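Local coordinates for uncharacterized ACR, COG1565 superfamily (Burkholderia thailandensis, PDB 4F3N), which is of unknown function but has a methyltransferase fold and may act as an S-adenosylmethionine-dependent protein-arginine methyltransferase, at residues S118-A130 against F366-E378. Residues are numbered along the deposited sequence; the frame is centred on the assembly and turned at random.
Sequences SPLFAQTLARPVA and FLLNAGITDVLAE
Thr124 and Ile372 mark the nearest backbone approach, their CA atoms 5.6 Å apart, where helix 118-130 crosses helix 372-376 at 128° with the axes 9.7 Å apart. Gly371, with positive phi, closes helix 363-369 in a Schellman motif and sits at the N-cap position of helix 372-376, so two short helices joined by a sharp bend meet one face of helix 118-130. Thr124 fits at the bend: its CG2 lies 3.6 Å from both Ala370 CB and Leu367 CD2. Its chi1 of -55° turns OG1 back to its own helix, where it donates to Leu120 O from the opposite face to Thr124 N; its proton is thus used there, while the oxygen lies against Ile372 CG1. Val375 is a knob among Leu120, Gln123, Thr124 and Arg127, packed tightly with its CG1 3.3 Å from Leu120 CD1. Its CG2 lies over one face of the Arg127 guanidinium. The salt bridge from Arg127 NH2 to Glu378 OE2 is long, at 3.7 Å, and a water in the guanidinium plane accepts from NH2 and donates to OE2. At the other end, Pro128 CG lies 3.5 Å from Phe366 CZ, whereas Leu125 CD1 meets that ring at its edge. Phe121 comes within about 4 Å of the side chain of Asn214, which binds S-adenosyl-L-homocysteine in another crystal structure, the ligand being absent here. The bent pair 363-376 thus packs across helix 118-136 beside a sheet of strand order 3-2-1-4-5-7-6, the signature of class I S-adenosylmethionine-dependent methyltransferases.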
ATOM      1  N   SER A 118      11.489   9.059  -4.833  1.00 19.87           N
ATOM      2  CA  SER A 118      11.804   8.628  -3.495  1.00 19.66           C
ATOM      3  C   SER A 118      12.681   9.599  -2.695  1.00 19.36           C
ATOM      4  O   SER A 118      12.338   9.840  -1.573  1.00 15.15           O
ATOM      5  CB  SER A 118      12.345   7.195  -3.487  1.00 20.24           C
ATOM      6  OG  SER A 118      11.395   6.388  -4.173  1.00 20.67           O
ATOM      7  N   PRO A 119      13.789  10.154  -3.283  1.00 20.46           N
ATOM      8  CA  PRO A 119      14.580  11.225  -2.594  1.00 19.48           C
ATOM      9  C   PRO A 119      13.842  12.467  -2.069  1.00 17.89           C
ATOM     10  O   PRO A 119      13.951  12.771  -0.904  1.00 17.45           O
ATOM     11  CB  PRO A 119      15.614  11.658  -3.654  1.00 20.71           C
ATOM     12  CG  PRO A 119      15.844  10.406  -4.440  1.00 21.42           C
ATOM     13  CD  PRO A 119      14.490   9.691  -4.497  1.00 21.89           C
ATOM     14  N   LEU A 120      13.122  13.185  -2.908  1.00 17.92           N
ATOM     15  CA  LEU A 120      12.457  14.391  -2.452  1.00 16.46           C
ATOM     16  C   LEU A 120      11.319  13.994  -1.490  1.00 13.91           C
ATOM     17  O   LEU A 120      11.048  14.668  -0.491  1.00 12.53           O
ATOM     18  CB  LEU A 120      11.920  15.132  -3.656  1.00 19.20           C
ATOM     19  CG  LEU A 120      11.234  16.403  -3.291  1.00 20.66           C
ATOM     20  CD1 LEU A 120      12.266  17.461  -2.926  1.00 23.64           C
ATOM     21  CD2 LEU A 120      10.380  16.831  -4.471  1.00 22.80           C
ATOM     22  N   PHE A 121      10.649  12.894  -1.819  1.00 12.62           N
ATOM     23  CA  PHE A 121       9.599  12.348  -0.981  1.00 11.93           C
ATOM     24  C   PHE A 121      10.114  12.008   0.404  1.00 10.80           C
ATOM     25  O   PHE A 121       9.559  12.474   1.417  1.00 10.61           O
ATOM     26  CB  PHE A 121       8.917  11.150  -1.652  1.00 12.28           C
ATOM     27  CG  PHE A 121       7.834  10.552  -0.820  1.00 12.94           C
ATOM     28  CD1 PHE A 121       6.536  11.045  -0.879  1.00 12.73           C
ATOM     29  CD2 PHE A 121       8.099   9.464   0.002  1.00 13.13           C
ATOM     30  CE1 PHE A 121       5.521  10.490  -0.112  1.00 13.88           C
ATOM     31  CE2 PHE A 121       7.099   8.888   0.794  1.00 13.72           C
ATOM     32  CZ  PHE A 121       5.797   9.393   0.731  1.00 13.68           C
ATOM     33  N   ALA A 122      11.216  11.257   0.464  1.00 10.51           N
ATOM     34  CA  ALA A 122      11.779  10.865   1.753  1.00  9.86           C
ATOM     35  C   ALA A 122      12.286  12.080   2.554  1.00  9.95           C
ATOM     36  O   ALA A 122      12.145  12.140   3.781  1.00  9.49           O
ATOM     37  CB  ALA A 122      12.918   9.867   1.538  1.00 10.02           C
ATOM     38  N   GLN A 123      12.922  13.034   1.875  1.00 10.93           N
ATOM     39  CA  GLN A 123      13.380  14.239   2.544  1.00 11.44           C
ATOM     40  C   GLN A 123      12.239  14.971   3.254  1.00 10.48           C
ATOM     41  O   GLN A 123      12.403  15.491   4.333  1.00 10.73           O
ATOM     42  CB  GLN A 123      14.040  15.192   1.563  1.00 13.88           C
ATOM     43  CG  GLN A 123      15.393  14.745   1.064  1.00 16.49           C
ATOM     44  CD  GLN A 123      15.979  15.852   0.207  1.00 20.41           C
ATOM     45  OE1 GLN A 123      15.502  16.119  -0.897  1.00 21.82           O
ATOM     46  NE2 GLN A 123      16.921  16.587   0.774  1.00 24.34           N
ATOM     47  N   THR A 124      11.092  15.027   2.595  1.00  9.50           N
ATOM     48  CA  THR A 124       9.943  15.689   3.152  1.00  9.25           C
ATOM     49  C   THR A 124       9.312  14.869   4.243  1.00  8.86           C
ATOM     50  O   THR A 124       8.979  15.413   5.288  1.00  8.68           O
ATOM     51  CB  THR A 124       8.917  16.008   2.046  1.00  9.10           C
ATOM     52  OG1 THR A 124       9.586  16.772   1.030  1.00  9.75           O
ATOM     53  CG2 THR A 124       7.707  16.822   2.630  1.00  9.28           C
ATOM     54  N   LEU A 125       9.116  13.574   4.000  1.00  8.40           N
ATOM     55  CA  LEU A 125       8.513  12.678   5.024  1.00  8.11           C
ATOM     56  C   LEU A 125       9.318  12.664   6.322  1.00  7.86           C
ATOM     57  O   LEU A 125       8.767  12.469   7.378  1.00  7.35           O
ATOM     58  CB  LEU A 125       8.379  11.257   4.481  1.00  8.33           C
ATOM     59  CG  LEU A 125       7.826  10.139   5.349  1.00  8.28           C
ATOM     60  CD1 LEU A 125       6.398  10.482   5.766  1.00  8.38           C
ATOM     61  CD2 LEU A 125       7.894   8.791   4.570  1.00  8.71           C
ATOM     62  N   ALA A 126      10.644  12.816   6.201  1.00  8.08           N
ATOM     63  CA  ALA A 126      11.542  12.839   7.354  1.00  8.44           C
ATOM     64  C   ALA A 126      11.104  13.863   8.393  1.00  8.97           C
ATOM     65  O   ALA A 126      11.285  13.678   9.608  1.00  9.43           O
ATOM     66  CB  ALA A 126      13.012  13.046   6.904  1.00  7.94           C
ATOM     67  N   ARG A 127      10.497  14.966   7.957  1.00 10.08           N
ATOM     68  CA  ARG A 127      10.076  15.984   8.927  1.00 11.04           C
ATOM     69  C   ARG A 127       8.972  15.561   9.899  1.00 10.16           C
ATOM     70  O   ARG A 127       9.193  15.576  11.119  1.00  9.34           O
ATOM     71  CB  ARG A 127       9.796  17.293   8.217  1.00 13.66           C
ATOM     72  CG  ARG A 127      11.112  17.805   7.639  1.00 16.69           C
ATOM     73  CD  ARG A 127      11.004  18.992   6.723  1.00 22.40           C
ATOM     74  NE  ARG A 127      12.325  19.245   6.116  1.00 26.17           N
ATOM     75  CZ  ARG A 127      12.648  20.349   5.455  1.00 31.44           C
ATOM     76  NH1 ARG A 127      11.752  21.325   5.287  1.00 35.10           N
ATOM     77  NH2 ARG A 127      13.883  20.473   4.958  1.00 34.42           N
ATOM     78  N   PRO A 128       7.802  15.145   9.379  1.00  9.09           N
ATOM     79  CA  PRO A 128       6.830  14.554  10.324  1.00  9.12           C
ATOM     80  C   PRO A 128       7.288  13.274  11.008  1.00  8.46           C
ATOM     81  O   PRO A 128       6.873  13.020  12.143  1.00  8.25           O
ATOM     82  CB  PRO A 128       5.568  14.320   9.455  1.00  9.05           C
ATOM     83  CG  PRO A 128       6.061  14.360   8.027  1.00  9.11           C
ATOM     84  CD  PRO A 128       7.291  15.207   7.994  1.00  9.29           C
ATOM     85  N   VAL A 129       8.124  12.457  10.382  1.00  8.03           N
ATOM     86  CA  VAL A 129       8.669  11.300  11.075  1.00  8.17           C
ATOM     87  C   VAL A 129       9.482  11.757  12.292  1.00  8.56           C
ATOM     88  O   VAL A 129       9.290  11.272  13.394  1.00  9.42           O
ATOM     89  CB  VAL A 129       9.476  10.399  10.137  1.00  7.76           C
ATOM     90  CG1 VAL A 129      10.249   9.294  10.881  1.00  8.03           C
ATOM     91  CG2 VAL A 129       8.486   9.757   9.148  1.00  7.70           C
ATOM     92  N   ALA A 130      10.352  12.727  12.098  1.00  8.92           N
ATOM     93  CA  ALA A 130      11.154  13.249  13.224  1.00  8.91           C
ATOM     94  C   ALA A 130      10.255  13.874  14.304  1.00  9.17           C
ATOM     95  O   ALA A 130      10.459  13.675  15.514  1.00  9.00           O
ATOM     96  CB  ALA A 130      12.196  14.238  12.698  1.00  9.17           C
ATOM     97  N   PHE A 366      -0.359  16.955   2.832  1.00  8.21           N
ATOM     98  CA  PHE A 366       0.615  16.446   3.806  1.00  7.95           C
ATOM     99  C   PHE A 366       2.033  16.953   3.450  1.00  7.84           C
ATOM    100  O   PHE A 366       2.751  17.484   4.304  1.00  7.41           O
ATOM    101  CB  PHE A 366       0.554  14.914   3.810  1.00  8.05           C
ATOM    102  CG  PHE A 366       1.525  14.239   4.752  1.00  7.74           C
ATOM    103  CD1 PHE A 366       1.160  13.950   6.075  1.00  7.85           C
ATOM    104  CD2 PHE A 366       2.765  13.844   4.304  1.00  7.89           C
ATOM    105  CE1 PHE A 366       2.031  13.254   6.922  1.00  8.03           C
ATOM    106  CE2 PHE A 366       3.621  13.165   5.150  1.00  7.83           C
ATOM    107  CZ  PHE A 366       3.252  12.866   6.457  1.00  7.79           C
ATOM    108  N   LEU A 367       2.393  16.807   2.171  1.00  7.44           N
ATOM    109  CA  LEU A 367       3.732  17.183   1.684  1.00  7.64           C
ATOM    110  C   LEU A 367       3.908  18.702   1.718  1.00  7.87           C
ATOM    111  O   LEU A 367       4.976  19.195   2.104  1.00  8.40           O
ATOM    112  CB  LEU A 367       4.013  16.621   0.297  1.00  7.47           C
ATOM    113  CG  LEU A 367       4.171  15.106   0.193  1.00  7.28           C
ATOM    114  CD1 LEU A 367       4.449  14.635  -1.239  1.00  7.64           C
ATOM    115  CD2 LEU A 367       5.304  14.602   1.118  1.00  7.57           C
ATOM    116  N   LEU A 368       2.894  19.437   1.317  1.00  8.68           N
ATOM    117  CA  LEU A 368       2.946  20.891   1.459  1.00  8.99           C
ATOM    118  C   LEU A 368       3.155  21.328   2.935  1.00  9.62           C
ATOM    119  O   LEU A 368       4.012  22.166   3.236  1.00 10.35           O
ATOM    120  CB  LEU A 368       1.673  21.524   0.919  1.00  9.06           C
ATOM    121  CG  LEU A 368       1.605  21.562  -0.595  1.00  9.06           C
ATOM    122  CD1 LEU A 368       0.150  21.890  -0.991  1.00  9.31           C
ATOM    123  CD2 LEU A 368       2.612  22.573  -1.149  1.00  9.41           C
ATOM    124  N   ASN A 369       2.333  20.783   3.822  1.00  9.75           N
ATOM    125  CA  ASN A 369       2.436  21.071   5.252  1.00 10.57           C
ATOM    126  C   ASN A 369       3.795  20.744   5.844  1.00 11.13           C
ATOM    127  O   ASN A 369       4.329  21.498   6.698  1.00 11.56           O
ATOM    128  CB  ASN A 369       1.341  20.338   5.995  1.00 10.67           C
ATOM    129  CG  ASN A 369      -0.048  20.932   5.802  1.00 10.88           C
ATOM    130  OD1 ASN A 369      -0.218  22.061   5.278  1.00 11.71           O
ATOM    131  ND2 ASN A 369      -1.080  20.189   6.248  1.00 10.31           N
ATOM    132  N   ALA A 370       4.381  19.669   5.342  1.00 10.91           N
ATOM    133  CA  ALA A 370       5.653  19.152   5.787  1.00 12.22           C
ATOM    134  C   ALA A 370       6.835  19.901   5.167  1.00 12.84           C
ATOM    135  O   ALA A 370       7.998  19.674   5.553  1.00 15.76           O
ATOM    136  CB  ALA A 370       5.722  17.648   5.471  1.00 12.00           C
ATOM    137  N   GLY A 371       6.578  20.842   4.268  1.00 12.21           N
ATOM    138  CA  GLY A 371       7.660  21.681   3.772  1.00 12.20           C
ATOM    139  C   GLY A 371       8.289  21.311   2.454  1.00 11.52           C
ATOM    140  O   GLY A 371       9.407  21.742   2.194  1.00 12.17           O
ATOM    141  N   ILE A 372       7.591  20.575   1.588  1.00 11.12           N
ATOM    142  CA  ILE A 372       8.192  20.169   0.294  1.00 11.07           C
ATOM    143  C   ILE A 372       8.652  21.359  -0.560  1.00 11.94           C
ATOM    144  O   ILE A 372       9.657  21.249  -1.283  1.00 11.39           O
ATOM    145  CB  ILE A 372       7.305  19.206  -0.530  1.00 10.88           C
ATOM    146  CG1 ILE A 372       8.118  18.534  -1.640  1.00 10.81           C
ATOM    147  CG2 ILE A 372       6.044  19.913  -1.079  1.00 10.67           C
ATOM    148  CD1 ILE A 372       7.350  17.369  -2.290  1.00 11.25           C
ATOM    149  N   THR A 373       7.896  22.457  -0.545  1.00 12.81           N
ATOM    150  CA  THR A 373       8.270  23.591  -1.382  1.00 14.56           C
ATOM    151  C   THR A 373       9.512  24.246  -0.818  1.00 15.50           C
ATOM    152  O   THR A 373      10.298  24.820  -1.573  1.00 15.37           O
ATOM    153  CB  THR A 373       7.144  24.607  -1.585  1.00 15.18           C
ATOM    154  OG1 THR A 373       6.741  25.162  -0.342  1.00 17.59           O
ATOM    155  CG2 THR A 373       5.929  23.931  -2.257  1.00 15.95           C
ATOM    156  N   ASP A 374       9.701  24.115   0.481  1.00 16.33           N
ATOM    157  CA  ASP A 374      10.921  24.655   1.131  1.00 20.07           C
ATOM    158  C   ASP A 374      12.121  23.830   0.704  1.00 20.98           C
ATOM    159  O   ASP A 374      13.186  24.370   0.385  1.00 21.66           O
ATOM    160  CB  ASP A 374      10.804  24.664   2.661  1.00 20.81           C
ATOM    161  CG  ASP A 374       9.686  25.548   3.174  1.00 23.86           C
ATOM    162  OD1 ASP A 374       9.230  26.476   2.461  1.00 25.91           O
ATOM    163  OD2 ASP A 374       9.244  25.302   4.329  1.00 25.74           O
ATOM    164  N   VAL A 375      11.919  22.513   0.652  1.00 20.58           N
ATOM    165  CA  VAL A 375      12.931  21.606   0.158  1.00 20.30           C
ATOM    166  C   VAL A 375      13.286  22.006  -1.270  1.00 20.63           C
ATOM    167  O   VAL A 375      14.445  22.187  -1.593  1.00 22.41           O
ATOM    168  CB  VAL A 375      12.442  20.137   0.194  1.00 19.57           C
ATOM    169  CG1 VAL A 375      13.479  19.196  -0.425  1.00 20.03           C
ATOM    170  CG2 VAL A 375      12.122  19.726   1.631  1.00 19.98           C
ATOM    171  N   LEU A 376      12.285  22.142  -2.133  1.00 21.53           N
ATOM    172  CA  LEU A 376      12.554  22.601  -3.523  1.00 22.23           C
ATOM    173  C   LEU A 376      13.310  23.918  -3.545  1.00 22.20           C
ATOM    174  O   LEU A 376      14.228  24.097  -4.362  1.00 24.15           O
ATOM    175  CB  LEU A 376      11.240  22.746  -4.331  1.00 21.58           C
ATOM    176  CG  LEU A 376      11.301  23.146  -5.807  1.00 21.85           C
ATOM    177  CD1 LEU A 376      12.146  22.172  -6.610  1.00 20.88           C
ATOM    178  CD2 LEU A 376       9.873  23.224  -6.344  1.00 21.51           C
ATOM    179  N   ALA A 377      12.944  24.835  -2.657  1.00 23.81           N
ATOM    180  CA  ALA A 377      13.522  26.200  -2.665  1.00 24.87           C
ATOM    181  C   ALA A 377      14.998  26.255  -2.240  1.00 27.88           C
ATOM    182  O   ALA A 377      15.598  27.328  -2.291  1.00 31.47           O
ATOM    183  CB  ALA A 377      12.693  27.138  -1.780  1.00 24.29           C
ATOM    184  N   GLU A 378      15.559  25.133  -1.790  1.00 30.23           N
ATOM    185  CA  GLU A 378      17.004  25.019  -1.507  1.00 33.08           C
ATOM    186  C   GLU A 378      17.823  24.968  -2.805  1.00 34.30           C
ATOM    187  O   GLU A 378      19.028  25.252  -2.803  1.00 32.51           O
ATOM    188  CB  GLU A 378      17.294  23.750  -0.691  1.00 34.27           C
ATOM    189  CG  GLU A 378      16.708  23.740   0.719  1.00 36.86           C
ATOM    190  CD  GLU A 378      16.795  22.377   1.401  1.00 38.82           C
ATOM    191  OE1 GLU A 378      17.650  21.551   1.013  1.00 41.98           O
ATOM    192  OE2 GLU A 378      16.008  22.116   2.347  1.00 41.89           O
TER
HETATM  193  O   HOH W   1       9.077  21.966   7.238  1.00 30.20           O
HETATM  194  O   HOH W   2      14.289  23.408   3.811  1.00 34.19           O